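Local coordinates for hypothetical protein Atu1826 (Agrobacterium tumefaciens, PDB 2I3D) that is of unknown function but has the fold of an alpha/beta hydrolase and is probably a serine hydrolase, at residues Gln138-Arg143 with Ser162-Cys167. Sequence-based numbering, arbitrary orientation. Where two conformers were deposited one is given.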
loop_
_atom_site.group_PDB
_atom_site.type_symbol
_atom_site.label_atom_id
_atom_site.label_comp_id
_atom_site.label_asym_id
_atom_site.label_seq_id
_atom_site.Cartn_x
_atom_site.Cartn_y
_atom_site.Cartn_z
ATOM N N GLN B 138 -20.063 -9.289 -4.641
ATOM C CA GLN B 138 -20.685 -9.903 -5.804
ATOM C C GLN B 138 -20.375 -11.417 -5.785
ATOM O O GLN B 138 -21.238 -12.259 -6.102
ATOM C CB GLN B 138 -20.160 -9.269 -7.084
ATOM C CG GLN B 138 -20.665 -7.841 -7.292
ATOM C CD GLN B 138 -20.108 -7.249 -8.585
ATOM O OE1 GLN B 138 -20.499 -7.664 -9.696
ATOM N NE2 GLN B 138 -19.144 -6.321 -8.441
ATOM N N LEU B 139 -19.154 -11.779 -5.405
ATOM C CA LEU B 139 -18.812 -13.211 -5.380
ATOM C C LEU B 139 -19.652 -13.920 -4.293
ATOM O O LEU B 139 -20.190 -15.016 -4.506
ATOM C CB LEU B 139 -17.322 -13.393 -5.129
ATOM C CG LEU B 139 -16.813 -14.841 -5.159
ATOM C CD1 LEU B 139 -16.906 -15.407 -6.591
ATOM C CD2 LEU B 139 -15.377 -14.879 -4.631
ATOM N N LEU B 140 -19.776 -13.265 -3.136
ATOM C CA LEU B 140 -20.611 -13.736 -2.032
ATOM C C LEU B 140 -22.026 -14.047 -2.511
ATOM O O LEU B 140 -22.578 -15.115 -2.233
ATOM C CB LEU B 140 -20.669 -12.615 -0.979
ATOM C CG LEU B 140 -21.675 -12.754 0.182
ATOM C CD1 LEU B 140 -21.181 -13.824 1.109
ATOM C CD2 LEU B 140 -21.843 -11.459 0.932
HETATM N N MSE B 141 -22.602 -13.112 -3.246
HETATM C CA MSE B 141 -23.968 -13.278 -3.754
HETATM C C MSE B 141 -24.108 -14.532 -4.640
HETATM O O MSE B 141 -25.137 -15.211 -4.580
HETATM C CB MSE B 141 -24.382 -11.990 -4.499
HETATM C CG MSE B 141 -25.870 -11.791 -4.678
HETATM SE SE MSE B 141 -26.823 -11.627 -2.957
HETATM C CE MSE B 141 -28.538 -12.073 -3.794
ATOM N N ARG B 142 -23.060 -14.856 -5.407
ATOM C CA ARG B 142 -23.082 -15.981 -6.363
ATOM C C ARG B 142 -22.724 -17.348 -5.792
ATOM O O ARG B 142 -23.002 -18.385 -6.411
ATOM C CB ARG B 142 -22.086 -15.721 -7.485
ATOM C CG ARG B 142 -22.358 -14.477 -8.252
ATOM C CD ARG B 142 -21.757 -14.573 -9.619
ATOM N NE ARG B 142 -22.557 -13.803 -10.561
ATOM C CZ ARG B 142 -22.167 -13.506 -11.792
ATOM N NH1 ARG B 142 -20.973 -13.910 -12.227
ATOM N NH2 ARG B 142 -22.962 -12.798 -12.581
ATOM N N ARG B 143 -22.060 -17.370 -4.638
ATOM C CA ARG B 143 -21.441 -18.576 -4.171
ATOM C C ARG B 143 -21.961 -18.954 -2.789
ATOM O O ARG B 143 -21.502 -18.382 -1.779
ATOM C CB ARG B 143 -19.910 -18.429 -4.154
ATOM C CG ARG B 143 -19.296 -18.161 -5.533
ATOM C CD ARG B 143 -19.383 -19.402 -6.426
ATOM N NE ARG B 143 -18.278 -20.305 -6.155
ATOM C CZ ARG B 143 -17.261 -20.538 -6.973
ATOM N NH1 ARG B 143 -16.312 -21.376 -6.589
ATOM N NH2 ARG B 143 -17.190 -19.957 -8.163
ATOM N N SER B 162 -26.578 -2.707 -5.180
ATOM C CA SER B 162 -27.980 -2.978 -4.978
ATOM C C SER B 162 -28.290 -4.444 -5.346
ATOM O O SER B 162 -29.387 -4.919 -5.039
ATOM C CB SER B 162 -28.861 -1.969 -5.716
ATOM O OG SER B 162 -28.872 -2.300 -7.034
ATOM N N PHE B 163 -27.319 -5.168 -5.929
ATOM C CA PHE B 163 -27.435 -6.649 -6.134
ATOM C C PHE B 163 -27.569 -7.433 -4.801
ATOM O O PHE B 163 -27.936 -8.598 -4.801
ATOM C CB PHE B 163 -26.243 -7.202 -6.924
ATOM C CG PHE B 163 -24.918 -7.022 -6.196
ATOM C CD1 PHE B 163 -24.496 -7.947 -5.256
ATOM C CD2 PHE B 163 -24.129 -5.899 -6.436
ATOM C CE1 PHE B 163 -23.287 -7.759 -4.553
ATOM C CE2 PHE B 163 -22.934 -5.700 -5.719
ATOM C CZ PHE B 163 -22.531 -6.615 -4.780
ATOM N N LEU B 164 -27.171 -6.829 -3.683
ATOM C CA LEU B 164 -27.281 -7.493 -2.374
ATOM C C LEU B 164 -28.735 -7.479 -1.892
ATOM O O LEU B 164 -29.175 -6.610 -1.091
ATOM C CB LEU B 164 -26.426 -6.782 -1.359
ATOM C CG LEU B 164 -24.922 -7.042 -1.501
ATOM C CD1 LEU B 164 -24.118 -5.990 -0.690
ATOM C CD2 LEU B 164 -24.527 -8.509 -1.102
ATOM N N ALA B 165 -29.492 -8.451 -2.358
ATOM C CA ALA B 165 -30.939 -8.399 -2.149
ATOM C C ALA B 165 -31.549 -9.808 -2.109
ATOM O O ALA B 165 -32.261 -10.216 -3.041
ATOM C CB ALA B 165 -31.587 -7.565 -3.237
ATOM N N PRO B 166 -31.355 -10.525 -0.988
ATOM C CA PRO B 166 -30.648 -9.944 0.140
ATOM C C PRO B 166 -29.197 -10.448 0.213
ATOM O O PRO B 166 -28.798 -11.422 -0.457
ATOM C CB PRO B 166 -31.442 -10.482 1.345
ATOM C CG PRO B 166 -31.821 -11.884 0.873
ATOM C CD PRO B 166 -31.863 -11.881 -0.660
ATOM N N CYS B 167 -28.435 -9.735 1.016
ATOM C CA CYS B 167 -27.151 -10.198 1.415
ATOM C C CYS B 167 -27.347 -11.548 2.119
ATOM O O CYS B 167 -28.149 -11.648 3.039
ATOM C CB CYS B 167 -26.483 -9.164 2.302
ATOM S SG CYS B 167 -24.813 -9.618 2.803
#
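The carbonyl oxygen of Pro166 receives the end of the Met141 side chain, a selenomethionine here, with SE 3.2 Å from Pro166 O and CE 3.4 Å from the same atom. The oxygen lies almost on the extension of the CG-SE bond (about 170°), where selenium is expected to be electron-poor, so the approach is probably mildly attractive; the sulfur of an ordinary methionine would be expected to do the same more weakly. With chi1 at -160°, CG points away from the backbone nitrogen, and the bend at chi2 turns SE and CE toward the backbone of the loop; CE also lies 3.7 Å from Phe163 O. A long, unbranched methionine chain suits this place, since it can follow backbone oxygens and still pack on carbon: SE lies 4.3 Å from Leu164 CD2.

One helical turn earlier, Gln138 meets Phe163. Its CG sits over one face of the ring, displaced toward the rim, in a CH-pi contact 3.7 Å from the centroid and 26° off the normal. The aliphatic part of Gln138 thus serves as an apolar surface, while NE2 makes a weak hydrogen bond to Trp134 O, one turn earlier in the same helix. Phe163 CD1 reaches Met141 CB obliquely at 4.1 Å.

On the buried flank, Leu140 CD2 touches Cys167 SG at 4.0 Å. Small Cys167 and branched Leu140 suit this interior, where both also pack on Phe149 of strand 146-152. The loop, with an inverse gamma turn centred on Leu164 and a cis peptide before Pro166, is also bonded by Gln197, whose NE2 meets Leu164 O and whose OE1 meets Cys167 N. No hydrogen bond joins 138-143 to 162-167; packing of helix side chains on the loop's side chains and backbone joins the connection between strands 146-152 and 171-176 to helix 131-142, which follows the probable nucleophile elbow of this alpha/beta-hydrolase fold.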